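Local coordinates for proline dehydrogenase (PDB 3HAZ), which probably oxidises proline to glutamate in two steps, joining an FAD-dependent proline dehydrogenase and an NAD-dependent 1-pyrroline-5-carboxylate dehydrogenase in one chain, at residues A[44-49]-A[397-402]; A[193-198]-A[453-458]; A[252-257]-A[818-823]; A[694-699]-A[707-712]. One frame throughout, in Å; residues are numbered along the deposited sequence.

Interaction 1: residues A[44-49]-A[397-402]; sequences TRLIEA and HNALTV. With FAD (flavin-adenine dinucleotide), chain C.
The methyl of Ala399 meets both Leu46 and Ile47 near the roots of their side chains. Ile47 comes with its CG1, 3.7 Å from Ala399 CB, and Leu46 with its own CB, 3.8 Å from Ala399 CB. Because Leu46 carries CG beside its backbone N and anti to the carbonyl carbon (chi1 -62°), its CD1 reaches on to the first turn of helix 399-409, 3.6 Å from Ala399 O. Leu46 CD1 touches Val402 CG1 more lightly, at 4.1 Å, the two side chains crossing at about a right angle. This is the close-packed, buried flank, and Phe469 of the FAD site also touches Ile47 and Ala399. Elsewhere helix 33-50 is looser and partly solvent-exposed: Arg45 turns to a salt bridge with Asp434, and Glu48 OE2 accepts from Ala151 N of the second subunit. Asn398 caps the start of helix 399-409; its OD1 takes Thr401 N at 2.9 Å, from above the carbonyl plane, and Leu400 N weakly. Asn398 ND2 gives a nearly straight bond to FAD O2A, 2.9 Å long, and His397 N donates as straight to FAD O2P at 2.7 Å. Between the two helices the contact is mainly apolar, with no hydrogen bond across it, while polar groups of the capping turn serve the FAD pyrophosphate, whose negative charge the helix start would probably help to stabilise.

Interaction 2: residues A[193-198]-A[453-458]; sequences SFDMLG and LAYLVR. With SO4 (sulfate ion), chain K.
Asp195 and Tyr455 supply the one hydrogen bond between the two segments. The phenol donates from Tyr455 OH to Asp195 OD2 over 3.2 Å, a rather long bond that reaches the carboxylate on its anti side and 30° out of its plane. Asp195 OD2 lies near the plane of the Tyr455 ring, at its edge, also 3.6 Å from Tyr455 CE1, and the carboxylate and ring planes are turned 65° apart. Tyr455 holds CG anti to its backbone N (chi1 179°), which carries the ring away from helix 452-463 toward the strand. The apolar part is a single methyl over a ring face: Leu197 CD1 stands above the centre of the Tyr455 ring, 4.3 Å from Tyr455 CG. Arg458 bends twice to bring NH1 to the sulfate, where Arg458 NH1 hydrogen-bonds SO4 O3 almost straight at 3.1 Å; Arg458 NH2 makes a salt bridge with Glu199. The sulfate, probably from the crystallisation liquor, rests against the flavin near N5 and may mark the place of the substrate carboxylate, as in related proline dehydrogenases. Strand 193-196 runs parallel between strands 235-238 and 440-448 in the TIM-type barrel; Pro445 of strand 440-448 touches both Leu197 and the Tyr455 ring, and helix 71-85 packs on Leu453, Leu456 and Val457 of helix 452-463.

Interaction 3: residues A[252-257]-A[818-823]; sequences RARVMV and ARELKI
Arg254 and Glu820 bridge two backbones that stay well apart, the nearest CA atoms being Arg254 CA and Lys822 CA at 10.7 Å. From the first turn of helix 252-272 the arginine points toward the loop after helix 804-819, its CG lodged between backbone N and carbonyl carbon (chi1 70°). Its two terminal nitrogens grip a single carboxylate oxygen, end-on, in a salt bridge: Arg254 NH1 lies 2.9 Å from Glu820 OE1, and Arg254 NH2 3.0 Å from Glu820 OE1. The oxygen sits in the guanidinium plane, although the guanidinium and carboxylate planes are tilted 32° apart. NH1 meets OE1 on its syn side, whereas NH2 comes nearly head-on to the C-O bond. A water closes a second link, accepting from Arg254 NH2 at 3.0 Å and donating to Glu820 O at 2.7 Å. Arg254 NE forms a further salt bridge with Glu258, one turn along the same helix, which should help fix the guanidinium. A leucine at Arg254 would probably leave Glu820 and Glu258 without their shared positive mate and cost the water its donor. Partly exposed and far from both cofactors, this is a surface interdomain salt bridge, joining a helix of the proline dehydrogenase barrel to a loop of the aldehyde dehydrogenase part.

Interaction 4: residues A[694-699]-A[707-712]; sequences EAVALL and SALYLV
Val696 splits its two methyls between Leu709 and Leu711, the inward-facing residues of strand 709-711. CG1, anti to the backbone N (chi1 168°), takes one side, with Val696 CG1 3.8 Å from Leu709 CD2. The other methyl turns to the second leucine, Val696 CG2 lying 3.9 Å from Leu711 CD1. One turn further along the helix, Leu699 CD1 meets the same branch of Leu709, 3.7 Å from Leu709 CD2, the two side chains crossing at about a right angle. Leu709 CD2 is thus covered by both helix residues, and no hydrogen bond joins the segments. An alanine at Val696 is likely to open a gap beside Leu709 CD2 and Leu711 CD1, leaving Leu711 without its partner on the helix and Leu709 held there by Leu699 alone. Helix 694-699 and strand 709-711 run nearly antiparallel, at 161°, with axes 9.2 Å apart. They are the last two elements of a beta-alpha-beta unit whose first strand, 679-683, pairs in parallel with 709-711, as expected in the Rossmann-like NAD-binding part of aldehyde dehydrogenases. Backbone bonds of Tyr710 to Val680 and Ala682 hold the strand in place. Beyond this shell, helix 664-675 covers the same apolar layer: Phe666 touches Val696, Leu667 touches Leu699 and Val670 touches Leu709. On the other face of the strand, Tyr710 packs on Ala558 and Ala559 of helix 549-567.

How the interactions relate
Interactions 1 and 2 both lie close to the FAD of the proline dehydrogenase barrel: their centres are 25 Å apart and their nearest atoms about 9 Å. The 397-402 segment of interaction 1 binds the pyrophosphate, whereas interaction 2 lies by the flavin, with the Asp195 side chain about 6 Å from the cofactor. Interaction 3, centred 25 Å from interaction 2, ties this barrel to the aldehyde dehydrogenase part away from either site. Interaction 4 belongs to that second part alone, 41 Å from interaction 3 and 67 Å from interaction 1 between centres, on the opposite side of the chain's centre from interaction 1. Its Leu711 side chain is about 10 Å from the NAD.

Interaction 1: residues A[44-49]-A[397-402]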
# COMPACT_ATOMS: atom_id res chain seq x y z
N THR A 44 -10.37 -32.27 29.64
CA THR A 44 -11.68 -32.16 29.00
C THR A 44 -12.80 -32.36 30.02
O THR A 44 -13.78 -31.63 30.04
CB THR A 44 -11.84 -33.17 27.84
OG1 THR A 44 -10.83 -32.94 26.85
CG2 THR A 44 -13.22 -33.02 27.19
N ARG A 45 -12.63 -33.35 30.89
CA ARG A 45 -13.63 -33.62 31.92
C ARG A 45 -13.76 -32.46 32.90
O ARG A 45 -14.86 -32.14 33.35
CB ARG A 45 -13.31 -34.93 32.65
CG ARG A 45 -13.50 -36.17 31.78
CD ARG A 45 -13.10 -37.44 32.51
NE ARG A 45 -13.88 -37.67 33.73
CZ ARG A 45 -14.99 -38.40 33.78
NH1 ARG A 45 -15.47 -38.97 32.68
NH2 ARG A 45 -15.64 -38.55 34.93
N LEU A 46 -12.64 -31.83 33.24
CA LEU A 46 -12.67 -30.69 34.15
C LEU A 46 -13.41 -29.52 33.50
O LEU A 46 -14.26 -28.89 34.13
CB LEU A 46 -11.25 -30.27 34.55
CG LEU A 46 -10.40 -31.30 35.32
CD1 LEU A 46 -9.03 -30.73 35.66
CD2 LEU A 46 -11.10 -31.78 36.58
N ILE A 47 -13.10 -29.25 32.24
CA ILE A 47 -13.72 -28.13 31.53
C ILE A 47 -15.21 -28.36 31.25
O ILE A 47 -16.01 -27.43 31.30
CB ILE A 47 -12.96 -27.84 30.22
CG1 ILE A 47 -11.60 -27.22 30.54
CG2 ILE A 47 -13.78 -26.91 29.32
CD1 ILE A 47 -10.63 -27.29 29.37
N GLU A 48 -15.58 -29.61 30.97
CA GLU A 48 -16.99 -29.98 30.82
C GLU A 48 -17.77 -29.66 32.09
O GLU A 48 -18.86 -29.10 32.03
CB GLU A 48 -17.14 -31.47 30.50
CG GLU A 48 -16.82 -31.83 29.07
CD GLU A 48 -17.12 -33.28 28.76
OE1 GLU A 48 -16.71 -34.14 29.57
OE2 GLU A 48 -17.76 -33.55 27.72
N ALA A 49 -17.20 -30.04 33.23
CA ALA A 49 -17.81 -29.72 34.51
C ALA A 49 -17.90 -28.20 34.69
O ALA A 49 -18.92 -27.68 35.14
CB ALA A 49 -17.02 -30.34 35.66
N HIS A 397 -6.42 -22.10 38.88
CA HIS A 397 -7.78 -22.45 38.47
C HIS A 397 -7.81 -22.86 37.00
O HIS A 397 -8.87 -22.88 36.37
CB HIS A 397 -8.75 -21.29 38.74
CG HIS A 397 -8.64 -20.72 40.12
ND1 HIS A 397 -8.18 -19.44 40.36
CD2 HIS A 397 -8.93 -21.24 41.33
CE1 HIS A 397 -8.20 -19.20 41.66
NE2 HIS A 397 -8.65 -20.29 42.27
N ASN A 398 -6.65 -23.19 36.46
CA ASN A 398 -6.53 -23.60 35.06
C ASN A 398 -6.63 -25.12 34.94
O ASN A 398 -5.80 -25.84 35.50
CB ASN A 398 -5.20 -23.07 34.51
CG ASN A 398 -4.96 -23.47 33.06
OD1 ASN A 398 -5.24 -24.59 32.65
ND2 ASN A 398 -4.41 -22.54 32.29
N ALA A 399 -7.64 -25.61 34.21
CA ALA A 399 -7.90 -27.06 34.08
C ALA A 399 -6.77 -27.84 33.43
O ALA A 399 -6.47 -28.98 33.81
CB ALA A 399 -9.21 -27.30 33.33
N LEU A 400 -6.13 -27.23 32.43
CA LEU A 400 -5.00 -27.86 31.76
C LEU A 400 -3.79 -27.93 32.69
O LEU A 400 -3.09 -28.95 32.75
CB LEU A 400 -4.63 -27.08 30.49
CG LEU A 400 -3.45 -27.65 29.70
CD1 LEU A 400 -3.71 -29.09 29.27
CD2 LEU A 400 -3.13 -26.77 28.50
N THR A 401 -3.55 -26.86 33.44
CA THR A 401 -2.45 -26.84 34.40
C THR A 401 -2.67 -27.93 35.44
O THR A 401 -1.75 -28.70 35.75
CB THR A 401 -2.33 -25.48 35.09
OG1 THR A 401 -2.25 -24.45 34.10
CG2 THR A 401 -1.08 -25.43 35.96
N VAL A 402 -3.89 -28.00 35.97
CA VAL A 402 -4.22 -29.02 36.97
C VAL A 402 -4.00 -30.42 36.41
O VAL A 402 -3.31 -31.23 37.02
CB VAL A 402 -5.67 -28.90 37.47
CG1 VAL A 402 -6.03 -30.12 38.32
CG2 VAL A 402 -5.88 -27.62 38.28
PA FAD C . -4.33 -18.71 34.16
O1A FAD C . -5.53 -18.01 33.31
O2A FAD C . -3.92 -20.00 33.61
O5B FAD C . -3.04 -17.72 34.14
C5B FAD C . -3.23 -16.39 34.51
C4B FAD C . -1.87 -15.71 34.72
O4B FAD C . -0.72 -16.00 33.75
C3B FAD C . -1.60 -14.53 35.44
O3B FAD C . -2.20 -14.35 36.71
C2B FAD C . -0.12 -14.30 35.23
O2B FAD C . 0.74 -14.65 36.30
C1B FAD C . 0.20 -14.94 33.92
N9A FAD C . 0.13 -14.11 32.73
C8A FAD C . -0.99 -13.49 32.17
N7A FAD C . -0.58 -12.86 31.03
C5A FAD C . 0.80 -13.11 30.87
C6A FAD C . 1.80 -12.69 29.82
N6A FAD C . 1.38 -11.86 28.70
N1A FAD C . 3.05 -13.07 29.91
C2A FAD C . 3.48 -13.88 30.98
N3A FAD C . 2.53 -14.28 31.99
C4A FAD C . 1.22 -13.88 31.90
N1 FAD C . 0.17 -14.68 43.13
C2 FAD C . 1.23 -13.96 43.63
O2 FAD C . 1.94 -13.13 42.79
N3 FAD C . 1.56 -14.05 45.02
C4 FAD C . 0.83 -14.85 45.85
O4 FAD C . 1.19 -14.99 47.20
C4X FAD C . -0.28 -15.61 45.33
N5 FAD C . -1.08 -16.50 46.23
C5X FAD C . -2.17 -17.23 45.70
C6 FAD C . -2.97 -18.09 46.58
C7 FAD C . -4.05 -18.83 46.05
C7M FAD C . -4.88 -19.70 46.98
C8 FAD C . -4.38 -18.74 44.61
C8M FAD C . -5.56 -19.52 44.00
C9 FAD C . -3.62 -17.91 43.76
C9A FAD C . -2.49 -17.13 44.31
N10 FAD C . -1.69 -16.27 43.44
C10 FAD C . -0.58 -15.52 43.99
C1' FAD C . -1.87 -16.25 41.96
C2' FAD C . -2.83 -15.18 41.39
O2' FAD C . -3.64 -14.65 42.43
C3' FAD C . -3.65 -15.81 40.25
O3' FAD C . -4.69 -16.62 40.78
C4' FAD C . -2.78 -16.67 39.27
O4' FAD C . -1.59 -16.12 38.82
C5' FAD C . -3.63 -17.25 38.10
O5' FAD C . -3.06 -18.43 37.54
P FAD C . -4.10 -19.55 36.90
O1P FAD C . -3.23 -20.90 36.43
O2P FAD C . -5.14 -19.88 37.89
O3P FAD C . -4.89 -18.81 35.68

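Interaction 2: residues A[193-198]-A[453-458]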
# COMPACT_ATOMS: atom_id res chain seq x y z
N SER A 193 -9.18 -22.08 54.44
CA SER A 193 -8.02 -21.38 54.95
C SER A 193 -8.21 -19.88 54.66
O SER A 193 -9.07 -19.50 53.85
CB SER A 193 -6.75 -21.91 54.30
OG SER A 193 -6.59 -23.30 54.59
N PHE A 194 -7.43 -19.04 55.33
CA PHE A 194 -7.66 -17.61 55.31
C PHE A 194 -6.65 -16.90 54.43
O PHE A 194 -5.45 -16.93 54.71
CB PHE A 194 -7.58 -17.02 56.73
CG PHE A 194 -8.73 -17.40 57.64
CD1 PHE A 194 -9.66 -18.36 57.26
CD2 PHE A 194 -8.84 -16.82 58.90
CE1 PHE A 194 -10.71 -18.72 58.12
CE2 PHE A 194 -9.88 -17.18 59.76
CZ PHE A 194 -10.82 -18.13 59.36
N ASP A 195 -7.14 -16.25 53.39
CA ASP A 195 -6.35 -15.32 52.61
C ASP A 195 -6.64 -13.93 53.18
O ASP A 195 -7.65 -13.30 52.85
CB ASP A 195 -6.74 -15.40 51.13
CG ASP A 195 -5.93 -14.47 50.25
OD1 ASP A 195 -4.83 -14.04 50.67
OD2 ASP A 195 -6.39 -14.17 49.13
N MET A 196 -5.78 -13.47 54.08
CA MET A 196 -6.02 -12.22 54.78
C MET A 196 -5.90 -11.01 53.85
O MET A 196 -4.95 -10.89 53.07
CB MET A 196 -5.08 -12.09 55.98
CG MET A 196 -5.06 -13.33 56.88
SD MET A 196 -6.62 -13.63 57.75
CE MET A 196 -6.86 -12.01 58.50
N LEU A 197 -6.86 -10.10 53.94
CA LEU A 197 -6.91 -8.92 53.06
C LEU A 197 -5.68 -8.00 53.10
O LEU A 197 -5.29 -7.42 52.08
CB LEU A 197 -8.15 -8.10 53.37
CG LEU A 197 -9.37 -8.34 52.48
CD1 LEU A 197 -9.50 -9.81 52.15
CD2 LEU A 197 -10.63 -7.81 53.15
N GLY A 198 -5.08 -7.85 54.27
CA GLY A 198 -4.07 -6.82 54.45
C GLY A 198 -2.86 -6.83 53.53
O GLY A 198 -2.32 -7.89 53.19
N LEU A 453 -10.79 -2.50 49.18
CA LEU A 453 -10.55 -1.85 47.88
C LEU A 453 -9.24 -2.29 47.22
O LEU A 453 -9.22 -2.69 46.06
CB LEU A 453 -10.55 -0.33 48.01
CG LEU A 453 -11.82 0.50 47.79
CD1 LEU A 453 -11.43 1.99 47.71
CD2 LEU A 453 -12.56 0.07 46.55
N ALA A 454 -8.14 -2.18 47.97
CA ALA A 454 -6.83 -2.57 47.46
C ALA A 454 -6.83 -4.01 46.95
O ALA A 454 -6.22 -4.31 45.93
CB ALA A 454 -5.77 -2.39 48.55
N TYR A 455 -7.53 -4.88 47.67
CA TYR A 455 -7.62 -6.28 47.30
C TYR A 455 -8.54 -6.52 46.09
O TYR A 455 -8.22 -7.31 45.21
CB TYR A 455 -8.12 -7.10 48.50
CG TYR A 455 -8.28 -8.58 48.23
CD1 TYR A 455 -7.23 -9.47 48.47
CD2 TYR A 455 -9.47 -9.09 47.74
CE1 TYR A 455 -7.38 -10.83 48.23
CE2 TYR A 455 -9.63 -10.45 47.50
CZ TYR A 455 -8.58 -11.32 47.75
OH TYR A 455 -8.74 -12.67 47.51
N LEU A 456 -9.68 -5.84 46.06
CA LEU A 456 -10.65 -6.02 44.98
C LEU A 456 -10.03 -5.70 43.62
O LEU A 456 -10.26 -6.43 42.64
CB LEU A 456 -11.88 -5.14 45.20
CG LEU A 456 -13.03 -5.80 45.94
CD1 LEU A 456 -14.22 -4.86 46.00
CD2 LEU A 456 -13.42 -7.12 45.28
N VAL A 457 -9.26 -4.62 43.57
CA VAL A 457 -8.60 -4.17 42.35
C VAL A 457 -7.77 -5.29 41.74
O VAL A 457 -7.97 -5.67 40.58
CB VAL A 457 -7.66 -2.99 42.64
CG1 VAL A 457 -6.79 -2.69 41.42
CG2 VAL A 457 -8.46 -1.77 43.05
N ARG A 458 -6.83 -5.81 42.52
CA ARG A 458 -5.97 -6.88 42.05
C ARG A 458 -6.81 -8.06 41.55
O ARG A 458 -6.57 -8.59 40.47
CB ARG A 458 -5.00 -7.31 43.15
CG ARG A 458 -3.73 -7.96 42.64
CD ARG A 458 -2.52 -7.58 43.50
NE ARG A 458 -2.86 -7.43 44.91
CZ ARG A 458 -3.22 -8.44 45.70
NH1 ARG A 458 -3.31 -9.67 45.22
NH2 ARG A 458 -3.51 -8.21 46.98
S SO4 K . -2.93 -12.78 45.96
O1 SO4 K . -3.27 -14.17 45.66
O2 SO4 K . -2.90 -12.03 44.71
O3 SO4 K . -3.94 -12.22 46.85
O4 SO4 K . -1.62 -12.72 46.61

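Interaction 3: residues A[252-257]-A[818-823]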
# COMPACT_ATOMS: atom_id res chain seq x y z
N ARG A 252 16.47 -2.19 53.97
CA ARG A 252 16.75 -3.56 54.40
C ARG A 252 17.28 -3.65 55.83
O ARG A 252 16.88 -4.55 56.59
CB ARG A 252 17.72 -4.25 53.43
CG ARG A 252 18.33 -5.54 53.99
CD ARG A 252 19.22 -6.24 52.97
NE ARG A 252 18.46 -7.09 52.06
CZ ARG A 252 18.05 -6.73 50.85
NH1 ARG A 252 18.32 -5.52 50.39
NH2 ARG A 252 17.36 -7.58 50.09
N ALA A 253 18.16 -2.73 56.22
CA ALA A 253 18.75 -2.80 57.56
C ALA A 253 17.69 -2.78 58.66
O ALA A 253 17.69 -3.64 59.54
CB ALA A 253 19.78 -1.70 57.77
N ARG A 254 16.78 -1.81 58.61
CA ARG A 254 15.75 -1.72 59.64
C ARG A 254 14.71 -2.85 59.51
O ARG A 254 14.18 -3.31 60.52
CB ARG A 254 15.08 -0.35 59.65
CG ARG A 254 14.20 -0.09 58.43
CD ARG A 254 13.41 1.19 58.61
NE ARG A 254 12.33 1.03 59.58
CZ ARG A 254 11.26 1.82 59.64
NH1 ARG A 254 10.32 1.60 60.55
NH2 ARG A 254 11.12 2.82 58.78
N VAL A 255 14.44 -3.28 58.28
CA VAL A 255 13.51 -4.38 58.04
C VAL A 255 13.95 -5.68 58.73
O VAL A 255 13.16 -6.34 59.39
CB VAL A 255 13.29 -4.63 56.52
CG1 VAL A 255 12.51 -5.94 56.28
CG2 VAL A 255 12.54 -3.46 55.90
N MET A 256 15.23 -6.03 58.59
CA MET A 256 15.74 -7.27 59.16
C MET A 256 15.66 -7.25 60.68
O MET A 256 15.52 -8.30 61.32
CB MET A 256 17.18 -7.51 58.71
CG MET A 256 17.32 -7.70 57.21
SD MET A 256 16.30 -9.06 56.61
CE MET A 256 16.99 -10.41 57.58
N VAL A 257 15.74 -6.06 61.25
CA VAL A 257 15.76 -5.90 62.69
C VAL A 257 14.34 -5.79 63.28
O VAL A 257 14.09 -6.23 64.41
CB VAL A 257 16.63 -4.66 63.05
CG1 VAL A 257 16.16 -4.01 64.32
CG2 VAL A 257 18.10 -5.04 63.13
N ALA A 818 4.55 9.76 56.59
CA ALA A 818 5.61 10.75 56.63
C ALA A 818 6.57 10.47 57.79
O ALA A 818 7.77 10.70 57.69
CB ALA A 818 5.03 12.16 56.74
N ARG A 819 6.02 9.96 58.89
CA ARG A 819 6.84 9.64 60.05
C ARG A 819 7.86 8.54 59.73
O ARG A 819 8.89 8.44 60.39
CB ARG A 819 5.97 9.22 61.24
CG ARG A 819 6.73 9.16 62.56
CD ARG A 819 5.88 8.57 63.69
NE ARG A 819 4.60 9.25 63.85
N GLU A 820 7.57 7.72 58.72
CA GLU A 820 8.45 6.60 58.38
C GLU A 820 9.60 6.98 57.45
O GLU A 820 10.45 6.15 57.15
CB GLU A 820 7.66 5.45 57.75
CG GLU A 820 6.69 4.77 58.71
CD GLU A 820 7.35 4.26 59.99
OE1 GLU A 820 8.53 3.84 59.93
OE2 GLU A 820 6.69 4.26 61.05
N LEU A 821 9.62 8.23 56.99
CA LEU A 821 10.69 8.68 56.11
C LEU A 821 11.99 8.92 56.88
O LEU A 821 12.01 9.65 57.87
CB LEU A 821 10.29 9.96 55.36
CG LEU A 821 9.00 9.89 54.54
CD1 LEU A 821 8.74 11.24 53.88
CD2 LEU A 821 9.08 8.79 53.50
N LYS A 822 13.08 8.31 56.42
CA LYS A 822 14.38 8.58 57.02
C LYS A 822 14.95 9.89 56.47
O LYS A 822 15.08 10.05 55.26
CB LYS A 822 15.36 7.44 56.77
CG LYS A 822 16.67 7.60 57.53
CD LYS A 822 17.53 6.35 57.44
CE LYS A 822 18.43 6.21 58.65
NZ LYS A 822 19.26 7.42 58.87
N ILE A 823 15.26 10.80 57.38
CA ILE A 823 15.84 12.09 57.04
C ILE A 823 17.30 12.03 57.45
O ILE A 823 17.61 11.60 58.56
CB ILE A 823 15.19 13.22 57.87
CG1 ILE A 823 13.68 13.24 57.66
CG2 ILE A 823 15.80 14.58 57.52
CD1 ILE A 823 12.94 14.05 58.70
O HOH W 1 12.75 4.80 57.31

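Interaction 4: residues A[694-699]-A[707-712]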
# COMPACT_ATOMS: atom_id res chain seq x y z
N GLU A 694 31.14 20.85 35.03
CA GLU A 694 31.37 19.49 34.53
C GLU A 694 30.53 19.22 33.28
O GLU A 694 31.00 18.64 32.31
CB GLU A 694 31.05 18.46 35.61
CG GLU A 694 32.03 18.45 36.78
CD GLU A 694 33.28 17.64 36.50
OE1 GLU A 694 33.56 17.35 35.32
OE2 GLU A 694 33.99 17.30 37.47
N ALA A 695 29.27 19.66 33.32
CA ALA A 695 28.36 19.47 32.20
C ALA A 695 28.87 20.18 30.94
O ALA A 695 28.92 19.60 29.86
CB ALA A 695 26.97 19.96 32.56
N VAL A 696 29.25 21.45 31.10
CA VAL A 696 29.77 22.23 29.99
C VAL A 696 31.01 21.57 29.38
O VAL A 696 31.11 21.44 28.16
CB VAL A 696 30.10 23.68 30.42
CG1 VAL A 696 30.92 24.39 29.34
CG2 VAL A 696 28.81 24.44 30.70
N ALA A 697 31.95 21.14 30.22
CA ALA A 697 33.14 20.48 29.72
C ALA A 697 32.75 19.21 28.97
O ALA A 697 33.37 18.84 27.96
CB ALA A 697 34.12 20.16 30.86
N LEU A 698 31.71 18.54 29.45
CA LEU A 698 31.23 17.33 28.80
C LEU A 698 30.63 17.65 27.43
O LEU A 698 30.84 16.92 26.47
CB LEU A 698 30.21 16.60 29.69
CG LEU A 698 29.66 15.26 29.18
CD1 LEU A 698 29.19 14.39 30.34
CD2 LEU A 698 28.54 15.48 28.17
N LEU A 699 29.88 18.75 27.35
CA LEU A 699 29.29 19.16 26.08
C LEU A 699 30.36 19.51 25.06
O LEU A 699 30.26 19.14 23.89
CB LEU A 699 28.35 20.35 26.27
CG LEU A 699 26.95 20.05 26.81
CD1 LEU A 699 26.20 21.35 27.02
CD2 LEU A 699 26.19 19.15 25.86
N SER A 707 33.55 28.02 21.12
CA SER A 707 33.05 29.34 20.75
C SER A 707 31.52 29.43 20.78
O SER A 707 30.96 30.51 20.62
CB SER A 707 33.57 29.74 19.37
OG SER A 707 33.28 28.74 18.41
N ALA A 708 30.86 28.30 20.99
CA ALA A 708 29.40 28.26 20.99
C ALA A 708 28.80 28.22 22.39
O ALA A 708 27.60 28.44 22.57
CB ALA A 708 28.90 27.07 20.17
N LEU A 709 29.63 27.94 23.39
CA LEU A 709 29.13 27.73 24.75
C LEU A 709 30.09 28.22 25.83
O LEU A 709 31.20 27.72 25.94
CB LEU A 709 28.84 26.23 24.97
CG LEU A 709 28.42 25.81 26.38
CD1 LEU A 709 27.09 26.45 26.77
CD2 LEU A 709 28.34 24.29 26.49
N TYR A 710 29.63 29.19 26.63
CA TYR A 710 30.44 29.73 27.72
C TYR A 710 29.73 29.65 29.06
O TYR A 710 28.54 29.94 29.16
CB TYR A 710 30.85 31.18 27.43
CG TYR A 710 31.75 31.31 26.22
CD1 TYR A 710 31.22 31.29 24.94
CD2 TYR A 710 33.13 31.44 26.36
CE1 TYR A 710 32.04 31.41 23.83
CE2 TYR A 710 33.95 31.56 25.25
CZ TYR A 710 33.40 31.54 23.99
OH TYR A 710 34.20 31.64 22.87
N LEU A 711 30.47 29.26 30.09
CA LEU A 711 29.94 29.25 31.45
C LEU A 711 30.39 30.49 32.20
O LEU A 711 31.59 30.78 32.27
CB LEU A 711 30.40 28.01 32.20
CG LEU A 711 29.70 27.79 33.54
CD1 LEU A 711 28.30 27.23 33.31
CD2 LEU A 711 30.52 26.86 34.43
N VAL A 712 29.44 31.23 32.76
CA VAL A 712 29.74 32.36 33.63
C VAL A 712 29.08 32.13 34.98
O VAL A 712 27.86 32.01 35.07
CB VAL A 712 29.21 33.67 33.04
CG1 VAL A 712 29.35 34.80 34.04
CG2 VAL A 712 29.95 34.01 31.75